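Local coordinates for extracellular solute-binding protein family 1 (Alicyclobacillus acidocaldarius subsp. acidocaldarius, PDB 4OVJ) that probably captures a solute outside the cell and delivers it to an ABC-type importer, at residues Glu98-Ile110 against Trp298-Glu311. Sequence-based numbering, arbitrary orientation.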
ATOM      1  N   GLU A  98       1.085 -19.112  16.684  1.00 13.02           N
ATOM      2  CA  GLU A  98       0.539 -20.442  16.942  1.00 16.24           C
ATOM      3  C   GLU A  98       1.464 -21.529  16.427  1.00 14.10           C
ATOM      4  O   GLU A  98       1.297 -22.684  16.772  1.00 18.08           O
ATOM      5  CB  GLU A  98      -0.810 -20.624  16.257  1.00 20.53           C
ATOM      6  CG  GLU A  98      -1.996 -19.992  16.956  1.00 24.59           C
ATOM      7  CD  GLU A  98      -3.298 -20.370  16.281  1.00 35.72           C
ATOM      8  OE1 GLU A  98      -3.329 -21.418  15.588  1.00 44.31           O
ATOM      9  OE2 GLU A  98      -4.288 -19.622  16.434  1.00 52.03           O
ATOM     10  N   GLY A  99       2.418 -21.176  15.571  1.00 11.69           N
ATOM     11  CA  GLY A  99       3.330 -22.158  15.012  1.00 11.32           C
ATOM     12  C   GLY A  99       2.863 -22.817  13.723  1.00 10.73           C
ATOM     13  O   GLY A  99       3.337 -23.883  13.360  1.00 10.54           O
ATOM     14  N   GLN A 100       1.965 -22.154  13.003  1.00  9.92           N
ATOM     15  CA  GLN A 100       1.388 -22.724  11.790  1.00  8.97           C
ATOM     16  C   GLN A 100       2.177 -22.363  10.517  1.00  8.20           C
ATOM     17  O   GLN A 100       1.893 -22.895   9.451  1.00  8.00           O
ATOM     18  CB  GLN A 100      -0.059 -22.258  11.623  1.00 10.88           C
ATOM     19  CG  GLN A 100      -0.952 -22.542  12.820  1.00 13.72           C
ATOM     20  CD  GLN A 100      -1.180 -24.017  13.073  1.00 14.73           C
ATOM     21  OE1 GLN A 100      -0.583 -24.872  12.446  1.00 14.96           O
ATOM     22  NE2 GLN A 100      -2.067 -24.316  14.007  1.00 20.64           N
ATOM     23  N   LEU A 101       3.126 -21.440  10.628  1.00  8.24           N
ATOM     24  CA  LEU A 101       3.861 -20.932   9.473  1.00  7.98           C
ATOM     25  C   LEU A 101       5.346 -21.260   9.549  1.00  7.65           C
ATOM     26  O   LEU A 101       5.996 -21.073  10.588  1.00  8.75           O
ATOM     27  CB  LEU A 101       3.669 -19.419   9.347  1.00  8.30           C
ATOM     28  CG  LEU A 101       2.223 -18.926   9.264  1.00  8.46           C
ATOM     29  CD1 LEU A 101       2.165 -17.415   9.068  1.00  8.96           C
ATOM     30  CD2 LEU A 101       1.479 -19.629   8.148  1.00  8.46           C
ATOM     31  N   LEU A 102       5.877 -21.718   8.418  1.00  7.80           N
ATOM     32  CA  LEU A 102       7.281 -22.037   8.280  1.00  8.88           C
ATOM     33  C   LEU A 102       8.129 -20.776   8.348  1.00  8.57           C
ATOM     34  O   LEU A 102       7.819 -19.769   7.718  1.00  9.17           O
ATOM     35  CB  LEU A 102       7.531 -22.743   6.949  1.00  9.96           C
ATOM     36  CG  LEU A 102       8.898 -23.368   6.736  1.00 11.69           C
ATOM     37  CD1 LEU A 102       9.093 -24.544   7.668  1.00 14.33           C
ATOM     38  CD2 LEU A 102       9.007 -23.820   5.294  1.00 12.82           C
ATOM     39  N   ASN A 103       9.203 -20.837   9.119  1.00  9.24           N
ATOM     40  CA  ASN A 103      10.174 -19.749   9.155  1.00  9.70           C
ATOM     41  C   ASN A 103      10.994 -19.786   7.871  1.00  9.96           C
ATOM     42  O   ASN A 103      11.728 -20.748   7.610  1.00 11.81           O
ATOM     43  CB  ASN A 103      11.076 -19.854  10.392  1.00 11.29           C
ATOM     44  CG  ASN A 103      11.961 -18.636  10.587  1.00 11.64           C
ATOM     45  OD1 ASN A 103      12.054 -17.756   9.739  1.00 11.61           O
ATOM     46  ND2 ASN A 103      12.636 -18.600  11.715  1.00 15.97           N
ATOM     47  N   LEU A 104      10.839 -18.739   7.068  1.00  9.55           N
ATOM     48  CA  LEU A 104      11.461 -18.625   5.759  1.00 10.50           C
ATOM     49  C   LEU A 104      12.808 -17.925   5.795  1.00 10.79           C
ATOM     50  O   LEU A 104      13.469 -17.804   4.759  1.00 13.00           O
ATOM     51  CB  LEU A 104      10.517 -17.865   4.796  1.00 10.46           C
ATOM     52  CG  LEU A 104       9.073 -18.375   4.723  1.00 12.24           C
ATOM     53  CD1 LEU A 104       8.241 -17.484   3.815  1.00 14.99           C
ATOM     54  CD2 LEU A 104       9.022 -19.832   4.298  1.00 13.22           C
ATOM     55  N   LYS A 105      13.229 -17.467   6.971  1.00 11.58           N
ATOM     56  CA  LYS A 105      14.496 -16.749   7.087  1.00 12.89           C
ATOM     57  C   LYS A 105      15.624 -17.648   6.608  1.00 14.42           C
ATOM     58  O   LYS A 105      15.764 -18.791   7.053  1.00 15.49           O
ATOM     59  CB  LYS A 105      14.750 -16.282   8.525  1.00 15.21           C
ATOM     60  CG  LYS A 105      16.015 -15.442   8.706  1.00 18.87           C
ATOM     61  CD  LYS A 105      16.256 -15.176  10.190  1.00 22.55           C
ATOM     62  CE  LYS A 105      17.670 -14.700  10.472  1.00 29.93           C
ATOM     63  NZ  LYS A 105      17.825 -13.261  10.145  1.00 36.60           N
ATOM     64  N   GLY A 106      16.397 -17.134   5.661  1.00 16.24           N
ATOM     65  CA  GLY A 106      17.529 -17.867   5.111  1.00 18.86           C
ATOM     66  C   GLY A 106      17.175 -19.094   4.284  1.00 18.08           C
ATOM     67  O   GLY A 106      18.043 -19.943   4.040  1.00 19.57           O
ATOM     68  N   ALA A 107      15.919 -19.196   3.844  1.00 16.43           N
ATOM     69  CA  ALA A 107      15.468 -20.341   3.057  1.00 16.77           C
ATOM     70  C   ALA A 107      16.344 -20.465   1.831  1.00 16.88           C
ATOM     71  O   ALA A 107      16.526 -19.499   1.102  1.00 16.68           O
ATOM     72  CB  ALA A 107      14.011 -20.174   2.638  1.00 16.77           C
ATOM     73  N   LYS A 108      16.888 -21.653   1.603  1.00 17.04           N
ATOM     74  CA  LYS A 108      17.805 -21.860   0.481  1.00 18.56           C
ATOM     75  C   LYS A 108      17.154 -21.613  -0.890  1.00 17.74           C
ATOM     76  O   LYS A 108      17.803 -21.128  -1.812  1.00 19.84           O
ATOM     77  CB  LYS A 108      18.392 -23.283   0.541  1.00 23.29           C
ATOM     78  CG  LYS A 108      19.088 -23.763  -0.734  1.00 30.81           C
ATOM     79  CD  LYS A 108      20.210 -22.830  -1.172  1.00 36.09           C
ATOM     80  CE  LYS A 108      20.310 -22.665  -2.684  1.00 42.23           C
ATOM     81  NZ  LYS A 108      20.863 -21.325  -3.045  1.00 47.67           N
ATOM     82  N   GLY A 109      15.880 -21.948  -1.025  1.00 14.56           N
ATOM     83  CA  GLY A 109      15.213 -21.890  -2.320  1.00 15.14           C
ATOM     84  C   GLY A 109      14.513 -20.597  -2.687  1.00 14.57           C
ATOM     85  O   GLY A 109      13.969 -20.489  -3.788  1.00 16.75           O
ATOM     86  N   ILE A 110      14.510 -19.615  -1.792  1.00 13.28           N
ATOM     87  CA  ILE A 110      13.828 -18.346  -2.069  1.00 12.04           C
ATOM     88  C   ILE A 110      14.849 -17.228  -2.244  1.00 11.57           C
ATOM     89  O   ILE A 110      15.655 -16.947  -1.352  1.00 12.85           O
ATOM     90  CB  ILE A 110      12.810 -17.970  -0.973  1.00 12.52           C
ATOM     91  CG1 ILE A 110      11.824 -19.125  -0.734  1.00 14.76           C
ATOM     92  CG2 ILE A 110      12.018 -16.740  -1.401  1.00 12.61           C
ATOM     93  CD1 ILE A 110      10.819 -18.877   0.376  1.00 15.56           C
ATOM     94  N   TRP A 298       2.884 -14.447   0.629  1.00  8.44           N
ATOM     95  CA  TRP A 298       2.955 -15.894   0.487  1.00  7.94           C
ATOM     96  C   TRP A 298       3.563 -16.464   1.767  1.00  7.60           C
ATOM     97  O   TRP A 298       4.617 -16.016   2.204  1.00  7.51           O
ATOM     98  CB  TRP A 298       3.837 -16.321  -0.682  1.00  9.22           C
ATOM     99  CG  TRP A 298       3.500 -15.743  -2.005  1.00  9.69           C
ATOM    100  CD1 TRP A 298       4.365 -15.100  -2.834  1.00 10.94           C
ATOM    101  CD2 TRP A 298       2.230 -15.742  -2.670  1.00  9.66           C
ATOM    102  NE1 TRP A 298       3.726 -14.709  -3.976  1.00 10.97           N
ATOM    103  CE2 TRP A 298       2.411 -15.085  -3.904  1.00 10.30           C
ATOM    104  CE3 TRP A 298       0.957 -16.227  -2.347  1.00  9.30           C
ATOM    105  CZ2 TRP A 298       1.370 -14.894  -4.801  1.00 10.11           C
ATOM    106  CZ3 TRP A 298      -0.071 -16.046  -3.249  1.00  9.77           C
ATOM    107  CH2 TRP A 298       0.143 -15.391  -4.459  1.00 10.07           C
ATOM    108  N   SER A 299       2.897 -17.470   2.330  1.00  7.32           N
ATOM    109  CA  SER A 299       3.385 -18.179   3.500  1.00  7.01           C
ATOM    110  C   SER A 299       3.341 -19.691   3.216  1.00  6.82           C
ATOM    111  O   SER A 299       2.601 -20.161   2.344  1.00  8.07           O
ATOM    112  CB  SER A 299       2.522 -17.845   4.716  1.00  7.38           C
ATOM    113  OG  SER A 299       2.651 -16.486   5.134  1.00  7.96           O
ATOM    114  N   ILE A 300       4.140 -20.435   3.958  1.00  6.27           N
ATOM    115  CA  ILE A 300       4.213 -21.880   3.837  1.00  6.97           C
ATOM    116  C   ILE A 300       3.831 -22.507   5.179  1.00  6.85           C
ATOM    117  O   ILE A 300       4.215 -22.012   6.237  1.00  7.26           O
ATOM    118  CB  ILE A 300       5.622 -22.327   3.406  1.00  7.67           C
ATOM    119  CG1 ILE A 300       5.960 -21.755   2.033  1.00  8.56           C
ATOM    120  CG2 ILE A 300       5.750 -23.858   3.371  1.00  7.72           C
ATOM    121  CD1 ILE A 300       7.391 -21.971   1.591  1.00  9.34           C
ATOM    122  N   TYR A 301       3.085 -23.608   5.121  1.00  7.55           N
ATOM    123  CA  TYR A 301       2.695 -24.343   6.319  1.00  7.64           C
ATOM    124  C   TYR A 301       3.922 -24.868   7.049  1.00  7.88           C
ATOM    125  O   TYR A 301       4.784 -25.502   6.441  1.00  7.98           O
ATOM    126  CB  TYR A 301       1.809 -25.513   5.916  1.00  8.46           C
ATOM    127  CG  TYR A 301       1.203 -26.330   7.029  1.00  9.42           C
ATOM    128  CD1 TYR A 301       0.823 -25.753   8.231  1.00 10.56           C
ATOM    129  CD2 TYR A 301       0.954 -27.688   6.838  1.00 11.40           C
ATOM    130  CE1 TYR A 301       0.242 -26.515   9.237  1.00 12.21           C
ATOM    131  CE2 TYR A 301       0.365 -28.452   7.825  1.00 13.65           C
ATOM    132  CZ  TYR A 301       0.010 -27.868   9.020  1.00 13.67           C
ATOM    133  OH  TYR A 301      -0.572 -28.647   9.998  1.00 17.10           O
ATOM    134  N   SER A 302       3.978 -24.649   8.363  1.00  7.87           N
ATOM    135  CA  SER A 302       5.126 -25.087   9.147  1.00  8.43           C
ATOM    136  C   SER A 302       5.335 -26.594   9.045  1.00  9.27           C
ATOM    137  O   SER A 302       6.458 -27.066   9.164  1.00 11.01           O
ATOM    138  CB  SER A 302       4.936 -24.722  10.622  1.00  9.36           C
ATOM    139  OG  SER A 302       3.718 -25.264  11.106  1.00 10.14           O
ATOM    140  N   LYS A 303       4.255 -27.338   8.853  1.00  9.50           N
ATOM    141  CA  LYS A 303       4.323 -28.800   8.857  1.00 11.80           C
ATOM    142  C   LYS A 303       4.207 -29.409   7.477  1.00 12.42           C
ATOM    143  O   LYS A 303       3.919 -30.601   7.340  1.00 13.48           O
ATOM    144  CB  LYS A 303       3.248 -29.374   9.778  1.00 14.52           C
ATOM    145  CG  LYS A 303       3.399 -28.912  11.213  1.00 17.54           C
ATOM    146  CD  LYS A 303       2.289 -29.506  12.057  1.00 23.40           C
ATOM    147  CE  LYS A 303       2.075 -28.760  13.349  1.00 26.02           C
ATOM    148  NZ  LYS A 303       0.860 -29.310  14.008  1.00 28.10           N
ATOM    149  N   THR A 304       4.462 -28.618   6.441  1.00 11.94           N
ATOM    150  CA  THR A 304       4.438 -29.166   5.101  1.00 10.32           C
ATOM    151  C   THR A 304       5.435 -30.328   4.993  1.00 11.03           C
ATOM    152  O   THR A 304       6.536 -30.275   5.537  1.00 10.99           O
ATOM    153  CB  THR A 304       4.733 -28.123   4.006  1.00  9.87           C
ATOM    154  OG1 THR A 304       4.666 -28.772   2.739  1.00 10.32           O
ATOM    155  CG2 THR A 304       6.121 -27.500   4.140  1.00  9.64           C
ATOM    156  N   LYS A 305       5.028 -31.378   4.292  1.00 11.76           N
ATOM    157  CA  LYS A 305       5.921 -32.493   4.010  1.00 12.77           C
ATOM    158  C   LYS A 305       6.966 -32.157   2.949  1.00 11.32           C
ATOM    159  O   LYS A 305       7.955 -32.882   2.811  1.00 11.64           O
ATOM    160  CB  LYS A 305       5.105 -33.709   3.564  1.00 15.10           C
ATOM    161  CG  LYS A 305       4.188 -34.207   4.664  1.00 18.74           C
ATOM    162  CD  LYS A 305       3.311 -35.360   4.222  1.00 26.43           C
ATOM    163  CE  LYS A 305       2.397 -35.788   5.359  1.00 34.02           C
ATOM    164  NZ  LYS A 305       1.251 -36.584   4.844  1.00 44.34           N
ATOM    165  N   TYR A 306       6.753 -31.054   2.225  1.00 11.07           N
ATOM    166  CA  TYR A 306       7.551 -30.716   1.044  1.00 11.81           C
ATOM    167  C   TYR A 306       8.087 -29.289   1.090  1.00 10.97           C
ATOM    168  O   TYR A 306       7.837 -28.494   0.172  1.00 10.49           O
ATOM    169  CB  TYR A 306       6.689 -30.908  -0.199  1.00 12.64           C
ATOM    170  CG  TYR A 306       6.029 -32.259  -0.248  1.00 12.88           C
ATOM    171  CD1 TYR A 306       6.793 -33.422  -0.242  1.00 13.13           C
ATOM    172  CD2 TYR A 306       4.642 -32.375  -0.272  1.00 13.47           C
ATOM    173  CE1 TYR A 306       6.191 -34.669  -0.286  1.00 15.21           C
ATOM    174  CE2 TYR A 306       4.030 -33.614  -0.311  1.00 15.25           C
ATOM    175  CZ  TYR A 306       4.811 -34.752  -0.314  1.00 16.04           C
ATOM    176  OH  TYR A 306       4.202 -35.968  -0.356  1.00 21.67           O
ATOM    177  N   PRO A 307       8.859 -28.963   2.133  1.00 10.79           N
ATOM    178  CA  PRO A 307       9.336 -27.585   2.229  1.00 11.34           C
ATOM    179  C   PRO A 307      10.221 -27.118   1.064  1.00 11.40           C
ATOM    180  O   PRO A 307      10.132 -25.953   0.685  1.00 12.05           O
ATOM    181  CB  PRO A 307      10.088 -27.557   3.564  1.00 11.84           C
ATOM    182  CG  PRO A 307      10.487 -28.973   3.816  1.00 11.57           C
ATOM    183  CD  PRO A 307       9.386 -29.809   3.229  1.00 11.20           C
ATOM    184  N   GLN A 308      11.040 -27.999   0.496  0.50 11.42           N
ATOM    185  CA  GLN A 308      11.903 -27.605  -0.612  0.50 12.19           C
ATOM    186  C   GLN A 308      11.078 -27.231  -1.843  0.50 10.58           C
ATOM    187  O   GLN A 308      11.330 -26.208  -2.483  0.50 10.58           O
ATOM    188  CB  GLN A 308      12.906 -28.713  -0.935  0.50 15.42           C
ATOM    189  CG  GLN A 308      13.752 -29.115   0.268  0.50 17.94           C
ATOM    190  CD  GLN A 308      14.520 -30.403   0.046  0.50 22.38           C
ATOM    191  OE1 GLN A 308      15.480 -30.441  -0.724  0.50 28.37           O
ATOM    192  NE2 GLN A 308      14.102 -31.466   0.723  0.50 26.50           N
ATOM    193  N   GLN A 309      10.076 -28.043  -2.158  1.00 10.00           N
ATOM    194  CA  GLN A 309       9.205 -27.761  -3.306  1.00  9.67           C
ATOM    195  C   GLN A 309       8.315 -26.538  -3.023  1.00  9.06           C
ATOM    196  O   GLN A 309       8.032 -25.752  -3.920  1.00  8.62           O
ATOM    197  CB  GLN A 309       8.371 -28.978  -3.661  1.00 10.54           C
ATOM    198  CG  GLN A 309       9.174 -30.157  -4.205  1.00 12.12           C
ATOM    199  CD  GLN A 309       9.652 -31.130  -3.138  1.00 15.17           C
ATOM    200  OE1 GLN A 309       9.685 -30.822  -1.942  1.00 14.49           O
ATOM    201  NE2 GLN A 309      10.003 -32.338  -3.575  1.00 19.88           N
ATOM    202  N   ALA A 310       7.894 -26.373  -1.769  1.00  8.75           N
ATOM    203  CA  ALA A 310       7.078 -25.214  -1.381  1.00  9.05           C
ATOM    204  C   ALA A 310       7.870 -23.916  -1.583  1.00  9.15           C
ATOM    205  O   ALA A 310       7.345 -22.936  -2.127  1.00  9.55           O
ATOM    206  CB  ALA A 310       6.607 -25.336   0.059  1.00  9.36           C
ATOM    207  N   GLU A 311       9.136 -23.926  -1.169  1.00  9.15           N
ATOM    208  CA  GLU A 311      10.018 -22.784  -1.369  1.00 10.80           C
ATOM    209  C   GLU A 311      10.199 -22.495  -2.864  1.00  9.96           C
ATOM    210  O   GLU A 311      10.168 -21.349  -3.278  1.00  9.39           O
ATOM    211  CB  GLU A 311      11.394 -23.011  -0.734  1.00 13.34           C
ATOM    212  CG  GLU A 311      11.443 -23.058   0.786  1.00 16.84           C
ATOM    213  CD  GLU A 311      12.837 -23.454   1.299  1.00 22.56           C
ATOM    214  OE1 GLU A 311      13.856 -23.283   0.574  1.00 27.87           O
ATOM    215  OE2 GLU A 311      12.935 -23.936   2.437  1.00 29.50           O
TER
HETATM  216  O   HOH W   1      -0.773 -27.679  12.422  1.00 28.79           O
HETATM  217  O   HOH W   2       5.767 -19.110   6.005  1.00  7.88           O
HETATM  218  O   HOH W   3      15.913 -23.850   3.226  1.00 27.64           O
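Glu311 reaches from helix 307-319 to the turn Ala107-Ile110. Its CB packs on Ile110 CG1 at 3.9 Å, the two side chains crossing at about a right angle. CG lies anti to the carbonyl carbon (chi1 -68°), and the chain then runs extended, carrying the carboxylate to the turn. CD rests against Ala107 CB. OE1 accepts the Gly109 N-H at 2.9 Å, nearly along its C-O axis. OE2 accepts a hydrogen bond from a water, which in turn accepts from Lys108 N. With an alanine here, Gly109 N would probably lose this acceptor and a gap would open beside Ala107.

Nearer the start of both segments, the loop after helix 92-98 meets strand 293-300 and the residues that follow in a single beta bridge, Leu101 with Tyr301. This strand belongs to the mixed sheet of the periplasmic binding protein fold and also pairs with strands 84-87 and 128-144. Leu102 N donates to Ile300 O at 2.8 Å, almost straight (178°). Ser302 N donates to Gln100 O from above the carbonyl plane. Ser302 OG donates to Gly99 O at 2.7 Å; Gly99 is the positive-phi residue of the Schellman motif that follows helix 92-98. Leu102 CD2 lies 3.8 Å from Ile300 CG2, the side chains side by side. Leu104 CD2 touches Ile300 CD1. Gln100 OE1 sits at the Tyr301 ring edge, in its plane, and one water joins OE1, Tyr301 OH and Lys303 NZ.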